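Local coordinates for protein cGAS/DncV-like nucleotidyltransferase in E. coli homolog (Elizabethkingia meningoseptica ATCC 13253 = NBRC 12535, PDB 6E0O) that makes cyclic dinucleotide second messengers from nucleoside triphosphates, probably 3',3'-c-di-AMP and 3',3'-c-di-GMP, as the synthase of a CBASS antiphage defence system, at residues S49-T54 and Q173-G178; T179-T182 and L188-R191; S216-C221 and F264-N269. All blocks are in the same frame, centred on the assembly; numbering follows the deposited sequence. Where two conformers were deposited one is given.

Contact 1: S49-T54 and Q173-G178; sequences SYRNNT and QHYSNG
His174 meets Asn52 with the CD2 corner of its imidazole. Asn52 ND2 comes in obliquely, 3.4 Å from His174 CD2, while Asn52 OD1 lies at the edge of the ring, in its plane. The two planes are inclined at 44°; Asn52 ND2 also nears His174 NE2, but at a poor angle for a hydrogen bond, and the groups simply pack. The NE2 atom of His174 is engaged by Glu220 OE1, which helps to fix the rotation of the ring. Histidine suits this place, being able to lie beside an amide while satisfying a buried carboxylate. Residues 49-54 lie on and just after the short helix 48-52, which opens with the Gly48-Ser49 pair of the nucleotidyltransferase fold, straight after strand 42-47; Ser49 to Asn52 probably help to bind GTP. One residue on, Tyr175 turns one face to Arg51. The arginine chain bends at chi2 (72°), laying its guanidinium over the CB end of the ring: Arg51 NE is 3.7 Å from Tyr175 CD1, and Arg51 NH2 is 3.7 Å from Tyr175 CD2. With the planes 29° apart and Arg51 CZ 4.5 Å from the ring centroid, this is an off-centre cation-pi stack. Tyrosine offers a broad face to the flat cation, whose N-H groups still reach Glu172, in a salt bridge from NH2, and Leu46 O, bonded by NH1. The ring also rests against the main chain, with Tyr175 CE1 3.5 Å from Arg51 O. A water donates to Tyr175 O at 2.9 Å and, weakly, to Asn52 OD1 at 3.4 Å.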
ATOM      1  N   SER A  49      -2.291  -3.567   0.197  1.00 12.97           N
ATOM      2  CA  SER A  49      -3.713  -3.426  -0.085  1.00 14.19           C
ATOM      3  C   SER A  49      -4.573  -4.439   0.659  1.00 13.69           C
ATOM      4  O   SER A  49      -5.720  -4.130   0.997  1.00 13.79           O
ATOM      5  CB  SER A  49      -3.951  -3.553  -1.588  1.00 16.94           C
ATOM      6  OG  SER A  49      -3.567  -4.844  -2.033  1.00 20.16           O
ATOM      7  N   TYR A  50      -4.075  -5.651   0.905  1.00 12.51           N
ATOM      8  CA  TYR A  50      -4.862  -6.587   1.698  1.00 13.84           C
ATOM      9  C   TYR A  50      -4.926  -6.145   3.155  1.00 14.45           C
ATOM     10  O   TYR A  50      -5.956  -6.319   3.811  1.00 19.03           O
ATOM     11  CB  TYR A  50      -4.307  -8.002   1.580  1.00 13.11           C
ATOM     12  CG  TYR A  50      -4.731  -8.736   0.328  1.00 13.09           C
ATOM     13  CD1 TYR A  50      -3.979  -8.661  -0.832  1.00 13.16           C
ATOM     14  CD2 TYR A  50      -5.873  -9.518   0.314  1.00 13.71           C
ATOM     15  CE1 TYR A  50      -4.349  -9.350  -1.974  1.00 13.47           C
ATOM     16  CE2 TYR A  50      -6.249 -10.218  -0.816  1.00 15.33           C
ATOM     17  CZ  TYR A  50      -5.493 -10.122  -1.960  1.00 13.34           C
ATOM     18  OH  TYR A  50      -5.882 -10.819  -3.078  1.00 14.60           O
ATOM     19  N   ARG A  51      -3.835  -5.578   3.675  1.00 13.19           N
ATOM     20  CA  ARG A  51      -3.837  -5.092   5.051  1.00 12.64           C
ATOM     21  C   ARG A  51      -4.767  -3.892   5.208  1.00 12.40           C
ATOM     22  O   ARG A  51      -5.541  -3.807   6.169  1.00 14.13           O
ATOM     23  CB  ARG A  51      -2.418  -4.705   5.468  1.00 13.67           C
ATOM     24  CG  ARG A  51      -2.321  -4.151   6.882  1.00 13.40           C
ATOM     25  CD  ARG A  51      -2.520  -5.223   7.921  1.00 14.14           C
ATOM     26  NE  ARG A  51      -2.587  -4.680   9.276  1.00 14.84           N
ATOM     27  CZ  ARG A  51      -1.530  -4.385  10.029  1.00 13.17           C
ATOM     28  NH1 ARG A  51      -0.297  -4.557   9.566  1.00 14.03           N
ATOM     29  NH2 ARG A  51      -1.703  -3.895  11.244  1.00 13.51           N
ATOM     30  N   ASN A  52      -4.690  -2.950   4.284  1.00 12.84           N
ATOM     31  CA  ASN A  52      -5.442  -1.708   4.378  1.00 13.78           C
ATOM     32  C   ASN A  52      -6.808  -1.792   3.715  1.00 12.85           C
ATOM     33  O   ASN A  52      -7.567  -0.814   3.767  1.00 14.66           O
ATOM     34  CB  ASN A  52      -4.619  -0.579   3.765  1.00 14.55           C
ATOM     35  CG  ASN A  52      -3.244  -0.476   4.385  1.00 17.93           C
ATOM     36  OD1 ASN A  52      -3.105  -0.509   5.602  1.00 21.62           O
ATOM     37  ND2 ASN A  52      -2.221  -0.356   3.551  1.00 19.61           N
ATOM     38  N   ASN A  53      -7.131  -2.932   3.114  1.00 13.32           N
ATOM     39  CA  ASN A  53      -8.417  -3.181   2.469  1.00 12.56           C
ATOM     40  C   ASN A  53      -8.694  -2.208   1.324  1.00 12.77           C
ATOM     41  O   ASN A  53      -9.781  -1.640   1.214  1.00 13.40           O
ATOM     42  CB  ASN A  53      -9.571  -3.197   3.470  1.00 13.70           C
ATOM     43  CG  ASN A  53     -10.768  -3.957   2.946  1.00 15.28           C
ATOM     44  OD1 ASN A  53     -10.628  -4.903   2.162  1.00 18.20           O
ATOM     45  ND2 ASN A  53     -11.957  -3.555   3.370  1.00 16.04           N
ATOM     46  N   THR A  54      -7.715  -2.053   0.438  1.00 13.19           N
ATOM     47  CA  THR A  54      -7.834  -1.150  -0.700  1.00 13.07           C
ATOM     48  C   THR A  54      -7.674  -1.861  -2.044  1.00 13.80           C
ATOM     49  O   THR A  54      -7.354  -1.209  -3.036  1.00 15.22           O
ATOM     50  CB  THR A  54      -6.815  -0.021  -0.567  1.00 16.38           C
ATOM     51  OG1 THR A  54      -5.506  -0.595  -0.490  1.00 20.50           O
ATOM     52  CG2 THR A  54      -7.084   0.817   0.670  1.00 19.71           C
ATOM     53  N   GLN A 173       1.397   2.079  11.705  1.00 10.95           N
ATOM     54  CA  GLN A 173       0.849   3.420  11.835  1.00 12.10           C
ATOM     55  C   GLN A 173       0.041   3.813  10.601  1.00 11.33           C
ATOM     56  O   GLN A 173      -0.988   4.491  10.711  1.00 12.16           O
ATOM     57  CB  GLN A 173       1.998   4.395  12.079  1.00 11.98           C
ATOM     58  CG  GLN A 173       2.786   4.133  13.374  1.00 12.27           C
ATOM     59  CD  GLN A 173       3.996   3.195  13.247  1.00 12.84           C
ATOM     60  OE1 GLN A 173       4.061   2.334  12.373  1.00 12.40           O
ATOM     61  NE2 GLN A 173       4.957   3.367  14.144  1.00 13.40           N
ATOM     62  N   HIS A 174       0.501   3.408   9.420  1.00 10.81           N
ATOM     63  CA  HIS A 174      -0.273   3.585   8.200  1.00 11.02           C
ATOM     64  C   HIS A 174      -1.630   2.902   8.317  1.00 11.00           C
ATOM     65  O   HIS A 174      -2.678   3.502   8.030  1.00 11.44           O
ATOM     66  CB  HIS A 174       0.524   2.984   7.045  1.00 11.65           C
ATOM     67  CG  HIS A 174      -0.124   3.135   5.713  1.00 11.18           C
ATOM     68  ND1 HIS A 174       0.286   4.076   4.796  1.00 12.39           N
ATOM     69  CD2 HIS A 174      -1.132   2.449   5.130  1.00 13.05           C
ATOM     70  CE1 HIS A 174      -0.463   3.979   3.711  1.00 12.75           C
ATOM     71  NE2 HIS A 174      -1.328   2.996   3.886  1.00 13.51           N
ATOM     72  N   TYR A 175      -1.622   1.637   8.735  1.00 11.11           N
ATOM     73  CA  TYR A 175      -2.862   0.888   8.887  1.00 11.28           C
ATOM     74  C   TYR A 175      -3.800   1.602   9.859  1.00 10.58           C
ATOM     75  O   TYR A 175      -4.976   1.851   9.555  1.00 10.71           O
ATOM     76  CB  TYR A 175      -2.582  -0.552   9.371  1.00 11.69           C
ATOM     77  CG  TYR A 175      -3.872  -1.183   9.812  1.00 10.93           C
ATOM     78  CD1 TYR A 175      -4.768  -1.680   8.878  1.00 11.46           C
ATOM     79  CD2 TYR A 175      -4.239  -1.209  11.154  1.00 11.15           C
ATOM     80  CE1 TYR A 175      -5.986  -2.198   9.257  1.00 12.02           C
ATOM     81  CE2 TYR A 175      -5.464  -1.725  11.545  1.00 11.40           C
ATOM     82  CZ  TYR A 175      -6.328  -2.219  10.588  1.00 12.44           C
ATOM     83  OH  TYR A 175      -7.549  -2.729  10.936  1.00 13.53           O
ATOM     84  N   SER A 176      -3.296   1.945  11.041  1.00 10.67           N
ATOM     85  CA  SER A 176      -4.170   2.475  12.084  0.63 10.40           C
ATOM     86  C   SER A 176      -4.731   3.841  11.707  1.00 10.92           C
ATOM     87  O   SER A 176      -5.924   4.103  11.915  1.00 11.75           O
ATOM     88  CB  SER A 176      -3.398   2.566  13.392  0.63 12.47           C
ATOM     89  OG  SER A 176      -3.009   1.272  13.799  0.63 12.67           O
ATOM     90  N   ASN A 177      -3.889   4.718  11.174  1.00 10.96           N
ATOM     91  CA  ASN A 177      -4.361   6.056  10.834  1.00 11.56           C
ATOM     92  C   ASN A 177      -5.358   6.022   9.683  1.00 10.46           C
ATOM     93  O   ASN A 177      -6.330   6.785   9.676  1.00 11.29           O
ATOM     94  CB  ASN A 177      -3.189   6.979  10.524  1.00 11.26           C
ATOM     95  CG  ASN A 177      -2.419   7.374  11.762  1.00 14.44           C
ATOM     96  OD1 ASN A 177      -2.868   7.147  12.886  1.00 17.86           O
ATOM     97  ND2 ASN A 177      -1.258   7.979  11.563  1.00 17.19           N
ATOM     98  N   GLY A 178      -5.139   5.157   8.694  1.00 10.57           N
ATOM     99  CA  GLY A 178      -6.085   5.073   7.593  1.00 11.01           C
ATOM    100  C   GLY A 178      -7.419   4.510   8.041  1.00 11.32           C
ATOM    101  O   GLY A 178      -8.481   4.949   7.594  1.00 11.47           O
TER
HETATM  102  O   HOH W   1      -5.824   1.012   6.895  1.00 18.05           O

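Contact 2: T179-T182 and L188-R191; sequences TEKT and LYKR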
ATOM      1  N   THR A 179      -7.380   3.518   8.926  1.00 10.92           N
ATOM      2  CA  THR A 179      -8.606   2.956   9.470  1.00 11.02           C
ATOM      3  C   THR A 179      -9.369   3.996  10.267  1.00 11.30           C
ATOM      4  O   THR A 179     -10.588   4.136  10.110  1.00 11.63           O
ATOM      5  CB  THR A 179      -8.254   1.732  10.316  1.00 13.45           C
ATOM      6  OG1 THR A 179      -7.656   0.736   9.472  1.00 15.98           O
ATOM      7  CG2 THR A 179      -9.475   1.143  10.987  1.00 14.39           C
ATOM      8  N   GLU A 180      -8.664   4.761  11.104  1.00 11.76           N
ATOM      9  CA  GLU A 180      -9.316   5.823  11.862  1.00 11.99           C
ATOM     10  C   GLU A 180      -9.986   6.838  10.936  1.00 12.10           C
ATOM     11  O   GLU A 180     -11.137   7.241  11.161  1.00 12.83           O
ATOM     12  CB  GLU A 180      -8.291   6.497  12.774  1.00 13.33           C
ATOM     13  CG  GLU A 180      -8.868   7.583  13.662  1.00 17.46           C
ATOM     14  CD  GLU A 180      -9.739   7.047  14.784  1.00 22.60           C
ATOM     15  OE1 GLU A 180      -9.648   5.844  15.097  1.00 24.35           O
ATOM     16  OE2 GLU A 180     -10.522   7.835  15.349  1.00 28.74           O
ATOM     17  N   LYS A 181      -9.285   7.271   9.889  1.00 11.10           N
ATOM     18  CA  LYS A 181      -9.877   8.268   9.004  1.00 11.10           C
ATOM     19  C   LYS A 181     -11.118   7.720   8.314  1.00 10.78           C
ATOM     20  O   LYS A 181     -12.137   8.419   8.205  1.00 10.83           O
ATOM     21  CB  LYS A 181      -8.878   8.781   7.975  1.00 11.32           C
ATOM     22  CG  LYS A 181      -9.450   9.947   7.180  1.00 11.48           C
ATOM     23  CD  LYS A 181      -8.485  10.417   6.117  1.00 12.14           C
ATOM     24  CE  LYS A 181      -9.005  11.619   5.339  1.00 12.42           C
ATOM     25  NZ  LYS A 181      -8.924  12.857   6.163  1.00 13.71           N
ATOM     26  N   THR A 182     -11.070   6.473   7.837  1.00 10.49           N
ATOM     27  CA  THR A 182     -12.264   5.943   7.184  1.00 10.33           C
ATOM     28  C   THR A 182     -13.413   5.834   8.178  1.00 10.49           C
ATOM     29  O   THR A 182     -14.568   6.113   7.839  1.00 11.78           O
ATOM     30  CB  THR A 182     -11.958   4.639   6.439  1.00 10.98           C
ATOM     31  OG1 THR A 182     -12.651   4.697   5.183  1.00 11.91           O
ATOM     32  CG2 THR A 182     -12.355   3.412   7.191  1.00 12.21           C
ATOM     33  N   LEU A 188     -15.916   6.818   3.727  1.00 11.10           N
ATOM     34  CA  LEU A 188     -15.634   7.331   2.394  1.00 11.25           C
ATOM     35  C   LEU A 188     -14.144   7.501   2.115  1.00 10.24           C
ATOM     36  O   LEU A 188     -13.766   7.491   0.948  1.00 11.82           O
ATOM     37  CB  LEU A 188     -16.410   8.625   2.142  1.00 11.31           C
ATOM     38  CG  LEU A 188     -17.924   8.425   2.067  1.00 12.04           C
ATOM     39  CD1 LEU A 188     -18.622   9.773   2.124  1.00 13.24           C
ATOM     40  CD2 LEU A 188     -18.317   7.670   0.809  1.00 15.15           C
ATOM     41  N   TYR A 189     -13.286   7.628   3.134  1.00 10.61           N
ATOM     42  CA  TYR A 189     -11.856   7.765   2.854  1.00 10.85           C
ATOM     43  C   TYR A 189     -11.357   6.600   1.982  1.00 10.48           C
ATOM     44  O   TYR A 189     -10.816   6.802   0.885  1.00 10.75           O
ATOM     45  CB  TYR A 189     -11.036   7.891   4.155  1.00 11.54           C
ATOM     46  CG  TYR A 189      -9.563   7.630   3.922  1.00 10.37           C
ATOM     47  CD1 TYR A 189      -8.842   8.397   3.017  1.00 11.31           C
ATOM     48  CD2 TYR A 189      -8.909   6.591   4.568  1.00 11.28           C
ATOM     49  CE1 TYR A 189      -7.520   8.135   2.761  1.00 10.86           C
ATOM     50  CE2 TYR A 189      -7.573   6.323   4.312  1.00 12.21           C
ATOM     51  CZ  TYR A 189      -6.885   7.100   3.414  1.00 11.65           C
ATOM     52  OH  TYR A 189      -5.562   6.817   3.160  1.00 13.50           O
ATOM     53  N   LYS A 190     -11.542   5.357   2.445  1.00  9.81           N
ATOM     54  CA  LYS A 190     -11.014   4.237   1.672  1.00 10.03           C
ATOM     55  C   LYS A 190     -11.815   4.007   0.398  1.00 10.28           C
ATOM     56  O   LYS A 190     -11.265   3.546  -0.602  1.00 11.15           O
ATOM     57  CB  LYS A 190     -10.937   2.959   2.508  1.00 12.34           C
ATOM     58  CG  LYS A 190      -9.867   3.039   3.586  1.00 13.60           C
ATOM     59  CD  LYS A 190      -9.663   1.737   4.318  1.00 15.83           C
ATOM     60  CE  LYS A 190      -8.563   1.881   5.358  1.00 18.10           C
ATOM     61  NZ  LYS A 190      -8.386   0.598   6.092  1.00 19.72           N
ATOM     62  N   ARG A 191     -13.112   4.322   0.415  1.00 10.25           N
ATOM     63  CA  ARG A 191     -13.923   4.195  -0.793  1.00 10.32           C
ATOM     64  C   ARG A 191     -13.426   5.127  -1.887  1.00 10.53           C
ATOM     65  O   ARG A 191     -13.369   4.737  -3.058  1.00 10.73           O
ATOM     66  CB  ARG A 191     -15.394   4.418  -0.445  1.00 10.53           C
ATOM     67  CG  ARG A 191     -15.930   3.233   0.315  1.00 11.11           C
ATOM     68  CD  ARG A 191     -17.322   3.415   0.830  1.00 12.29           C
ATOM     69  NE  ARG A 191     -17.635   2.318   1.742  1.00 13.29           N
ATOM     70  CZ  ARG A 191     -18.784   2.187   2.380  1.00 14.29           C
ATOM     71  NH1 ARG A 191     -19.740   3.081   2.188  1.00 16.86           N
ATOM     72  NH2 ARG A 191     -18.962   1.175   3.211  1.00 15.30           N
TER
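This is a buried contact between consecutive helices, the last turns of helix 171-184 and the first turn of helix 188-205, locked by one side-chain-to-backbone hydrogen bond. Lys190 N donates to Thr182 OG1 over 3.0 Å, nearly straight at 168°. So early in a helix, an amide has no carbonyl of the preceding turn to bond, and the threonine hydroxyl supplies the acceptor. Thr182 also packs against the base of Lys190, its CB 3.9 Å from Lys190 CG. One residue earlier, Lys181 lies across Tyr189 at about a right angle. Its CD sits over one ring face, 3.9 Å from the Tyr189 ring centroid, a CH-pi contact that uses the greasy middle of the lysine. The chain bends only at chi4 (74°), where NZ turns to Asn228 OD1 and Val226 O. Tyr189 in turn spends its hydroxyl on Glu220 O, so the ring is held at its far end as well as over its face. Lys190 is extended beyond CG, bringing NZ to 3.5 Å from Thr179 OG1; that ammonium bonds Asn52 O, and Thr179 OG1 is paired with Tyr175 O. Long amphipathic side chains suit both lysine positions. The arrangement is that of two successive helices joined by a short connection of three residues, leading from the sheet-bearing part into the helices that follow, consistent with the two-lobed architecture of the family.

Contact 3: S216-C221 and F264-N269; sequences SFFIEC and FWLFSN
The first turns of helix 216-224 face an irregular loop, the two backbones drawing nearest at Cys221 and Leu266, whose CA atoms are 7.2 Å apart. Leu266 is the main contributor from the loop. Its CB points at the helix, and with CG anti to the backbone N (chi1 -177°) the branched end is carried across to the surface formed by Phe218 and Cys221, which are three residues apart and so share one side of the helix. Both methyls are used: Leu266 CD1 lies 3.6 Å from Cys221 CB and Leu266 CD2 lies 3.8 Å from the same carbon. The second methyl also reaches the rim of the phenyl ring, 4.1 Å from Phe218 CE1. Cysteine is well chosen here, being small enough to let a leucine close in on its CB. Its sulfur, meanwhile, sits over the face of Phe217, off the centre of that ring. Phe267 extends the apolar patch outward, beyond the end of the Phe218 ring. Its CE1 comes up to the edge of that ring, near its plane, and Phe267 CE1 stands 3.7 Å from Phe218 CE1. The two side chains cross at about a right angle. Leu266 CG lies over the centre of the Phe267 ring, 4.1 Å above its plane, so the two loop neighbours pack on each other too. The contact is wholly apolar, and backbone hydrogen bonds between Leu266 and Tyr257 tie the loop itself down. Ser216, which opens the same helix, hydrogen-bonds the bound nucleotide and Lys197 NZ, so the loop packs on a helix that helps line the nucleotide pocket. Around it, Phe218 leans on Ala278 and Phe267 on Arg275 of helix 275-289, while Ile219 packs against Leu196 and Asn200 of helix 188-205.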
ATOM      1  N   SER A 216      -0.244   3.078  -5.418  1.00 15.75           N
ATOM      2  CA  SER A 216      -1.332   2.959  -4.452  0.58 17.03           C
ATOM      3  C   SER A 216      -1.008   3.714  -3.172  1.00 14.24           C
ATOM      4  O   SER A 216      -1.859   4.421  -2.625  1.00 14.28           O
ATOM      5  CB  SER A 216      -1.605   1.490  -4.124  0.58 21.56           C
ATOM      6  OG  SER A 216      -2.505   1.385  -3.022  0.58 23.88           O
ATOM      7  N   PHE A 217       0.227   3.579  -2.684  1.00 13.39           N
ATOM      8  CA  PHE A 217       0.634   4.292  -1.481  1.00 12.38           C
ATOM      9  C   PHE A 217       0.454   5.793  -1.660  1.00 11.03           C
ATOM     10  O   PHE A 217      -0.042   6.485  -0.763  1.00 11.63           O
ATOM     11  CB  PHE A 217       2.095   3.959  -1.166  1.00 12.54           C
ATOM     12  CG  PHE A 217       2.641   4.689   0.024  1.00 13.12           C
ATOM     13  CD1 PHE A 217       2.381   4.236   1.306  1.00 14.07           C
ATOM     14  CD2 PHE A 217       3.414   5.826  -0.135  1.00 14.34           C
ATOM     15  CE1 PHE A 217       2.880   4.901   2.399  1.00 15.75           C
ATOM     16  CE2 PHE A 217       3.910   6.499   0.965  1.00 14.03           C
ATOM     17  CZ  PHE A 217       3.642   6.032   2.230  1.00 14.92           C
ATOM     18  N   PHE A 218       0.887   6.317  -2.803  1.00 11.38           N
ATOM     19  CA  PHE A 218       0.793   7.748  -3.058  1.00 10.71           C
ATOM     20  C   PHE A 218      -0.661   8.194  -3.058  1.00 10.42           C
ATOM     21  O   PHE A 218      -1.010   9.202  -2.432  1.00 11.14           O
ATOM     22  CB  PHE A 218       1.485   8.029  -4.388  1.00 11.72           C
ATOM     23  CG  PHE A 218       1.780   9.474  -4.666  1.00 11.92           C
ATOM     24  CD1 PHE A 218       2.585  10.219  -3.831  1.00 18.98           C
ATOM     25  CD2 PHE A 218       1.312  10.063  -5.822  1.00 18.80           C
ATOM     26  CE1 PHE A 218       2.884  11.530  -4.124  1.00 19.49           C
ATOM     27  CE2 PHE A 218       1.609  11.371  -6.111  1.00 18.20           C
ATOM     28  CZ  PHE A 218       2.416  12.093  -5.269  1.00 13.92           C
ATOM     29  N   ILE A 219      -1.532   7.441  -3.736  1.00 10.99           N
ATOM     30  CA  ILE A 219      -2.956   7.778  -3.749  1.00 10.82           C
ATOM     31  C   ILE A 219      -3.508   7.790  -2.327  1.00 11.59           C
ATOM     32  O   ILE A 219      -4.225   8.715  -1.923  1.00 11.71           O
ATOM     33  CB  ILE A 219      -3.731   6.805  -4.660  1.00 11.78           C
ATOM     34  CG1 ILE A 219      -3.299   6.986  -6.116  1.00 12.76           C
ATOM     35  CG2 ILE A 219      -5.241   6.988  -4.489  1.00 13.94           C
ATOM     36  CD1 ILE A 219      -3.903   5.972  -7.075  1.00 14.05           C
ATOM     37  N   GLU A 220      -3.183   6.753  -1.546  1.00 11.48           N
ATOM     38  CA  GLU A 220      -3.680   6.678  -0.178  1.00 11.06           C
ATOM     39  C   GLU A 220      -3.265   7.896   0.627  1.00 10.58           C
ATOM     40  O   GLU A 220      -4.075   8.453   1.383  1.00 11.97           O
ATOM     41  CB  GLU A 220      -3.178   5.405   0.496  1.00 13.22           C
ATOM     42  CG  GLU A 220      -3.869   4.163  -0.025  1.00 15.28           C
ATOM     43  CD  GLU A 220      -3.369   2.887   0.596  1.00 21.69           C
ATOM     44  OE1 GLU A 220      -3.303   2.779   1.837  1.00 22.99           O
ATOM     45  OE2 GLU A 220      -3.046   1.983  -0.188  1.00 31.30           O
ATOM     46  N   CYS A 221      -2.011   8.333   0.472  1.00 10.79           N
ATOM     47  CA  CYS A 221      -1.536   9.493   1.219  1.00 10.66           C
ATOM     48  C   CYS A 221      -2.210  10.775   0.744  1.00 10.79           C
ATOM     49  O   CYS A 221      -2.551  11.633   1.562  1.00 11.77           O
ATOM     50  CB  CYS A 221      -0.018   9.617   1.096  1.00 11.59           C
ATOM     51  SG  CYS A 221       0.951   8.319   1.922  1.00 12.14           S
ATOM     52  N   PHE A 264       6.056  11.280   8.877  1.00 14.72           N
ATOM     53  CA  PHE A 264       6.964  11.840   7.891  1.00 15.10           C
ATOM     54  C   PHE A 264       6.149  12.520   6.807  1.00 13.78           C
ATOM     55  O   PHE A 264       4.964  12.236   6.622  1.00 13.71           O
ATOM     56  CB  PHE A 264       7.891  10.755   7.357  1.00 17.17           C
ATOM     57  CG  PHE A 264       8.760  10.180   8.425  1.00 18.59           C
ATOM     58  CD1 PHE A 264       9.902  10.846   8.826  1.00 20.05           C
ATOM     59  CD2 PHE A 264       8.405   9.016   9.077  1.00 20.18           C
ATOM     60  CE1 PHE A 264      10.697  10.348   9.829  1.00 23.49           C
ATOM     61  CE2 PHE A 264       9.199   8.508  10.088  1.00 22.76           C
ATOM     62  CZ  PHE A 264      10.343   9.178  10.466  1.00 22.88           C
ATOM     63  N   TRP A 265       6.801  13.452   6.125  1.00 14.56           N
ATOM     64  CA  TRP A 265       6.158  14.224   5.083  1.00 13.72           C
ATOM     65  C   TRP A 265       6.046  13.405   3.806  1.00 12.98           C
ATOM     66  O   TRP A 265       6.964  12.670   3.438  1.00 14.23           O
ATOM     67  CB  TRP A 265       6.981  15.471   4.767  1.00 15.27           C
ATOM     68  CG  TRP A 265       7.094  16.482   5.853  1.00 19.73           C
ATOM     69  CD1 TRP A 265       8.242  16.879   6.480  1.00 26.65           C
ATOM     70  CD2 TRP A 265       6.034  17.252   6.433  1.00 19.75           C
ATOM     71  NE1 TRP A 265       7.960  17.842   7.414  1.00 28.78           N
ATOM     72  CE2 TRP A 265       6.613  18.092   7.405  1.00 24.63           C
ATOM     73  CE3 TRP A 265       4.654  17.317   6.223  1.00 18.05           C
ATOM     74  CZ2 TRP A 265       5.858  18.977   8.174  1.00 26.65           C
ATOM     75  CZ3 TRP A 265       3.906  18.194   6.991  1.00 20.64           C
ATOM     76  CH2 TRP A 265       4.510  19.016   7.948  1.00 24.32           C
ATOM     77  N   LEU A 266       4.933  13.583   3.097  1.00 12.41           N
ATOM     78  CA  LEU A 266       4.760  12.904   1.817  1.00 11.69           C
ATOM     79  C   LEU A 266       5.781  13.390   0.801  1.00 12.36           C
ATOM     80  O   LEU A 266       6.360  12.587   0.059  1.00 13.56           O
ATOM     81  CB  LEU A 266       3.346  13.135   1.302  1.00 11.65           C
ATOM     82  CG  LEU A 266       2.995  12.414   0.006  1.00 12.22           C
ATOM     83  CD1 LEU A 266       3.173  10.918   0.117  1.00 12.41           C
ATOM     84  CD2 LEU A 266       1.560  12.758  -0.412  1.00 12.53           C
ATOM     85  N   PHE A 267       6.004  14.696   0.741  1.00 12.28           N
ATOM     86  CA  PHE A 267       6.933  15.286  -0.225  1.00 12.94           C
ATOM     87  C   PHE A 267       8.288  15.556   0.422  1.00 13.53           C
ATOM     88  O   PHE A 267       8.902  16.599   0.266  1.00 17.08           O
ATOM     89  CB  PHE A 267       6.298  16.516  -0.866  1.00 12.78           C
ATOM     90  CG  PHE A 267       4.995  16.188  -1.544  1.00 12.38           C
ATOM     91  CD1 PHE A 267       4.978  15.371  -2.666  1.00 13.71           C
ATOM     92  CD2 PHE A 267       3.786  16.634  -1.036  1.00 13.72           C
ATOM     93  CE1 PHE A 267       3.786  15.032  -3.283  1.00 14.86           C
ATOM     94  CE2 PHE A 267       2.592  16.289  -1.645  1.00 14.39           C
ATOM     95  CZ  PHE A 267       2.596  15.486  -2.772  1.00 14.67           C
ATOM     96  N   SER A 268       8.762  14.546   1.149  1.00 14.40           N
ATOM     97  CA  SER A 268      10.076  14.557   1.775  1.00 15.35           C
ATOM     98  C   SER A 268      11.178  14.492   0.728  1.00 14.09           C
ATOM     99  O   SER A 268      10.990  13.977  -0.377  1.00 15.46           O
ATOM    100  CB  SER A 268      10.194  13.335   2.682  1.00 19.77           C
ATOM    101  OG  SER A 268      11.534  12.990   2.933  1.00 24.56           O
ATOM    102  N   ASN A 269      12.350  15.016   1.090  1.00 17.15           N
ATOM    103  CA  ASN A 269      13.487  14.926   0.175  1.00 19.69           C
ATOM    104  C   ASN A 269      14.037  13.505   0.059  1.00 20.22           C
ATOM    105  O   ASN A 269      14.949  13.276  -0.738  1.00 24.33           O
ATOM    106  CB  ASN A 269      14.577  15.950   0.516  1.00 26.30           C
ATOM    107  CG  ASN A 269      15.004  15.899   1.955  1.00 26.80           C
ATOM    108  OD1 ASN A 269      14.912  14.864   2.605  1.00 29.44           O
ATOM    109  ND2 ASN A 269      15.492  17.028   2.465  1.00 27.07           N
TER

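In the fold
From the N terminus, contact 1 comes first: it closes a 118-residue excursion holding most of the sheet, bringing helix 171-184 back to the short helix 48-52 that follows strand 42-47. Contact 2 follows on that same helix and closes only the short turn to helix 188-205. Contact 3 then spans 42 residues, joining helix 216-224 to the loop before helix 275-289. The three are in series; none nests within or crosses another. They nevertheless touch in space: Lys190 joins contact 2 to contact 1, and Glu220 on helix 216-224 joins contact 3 to both, so that the later helices are tied to the sheet-bearing part.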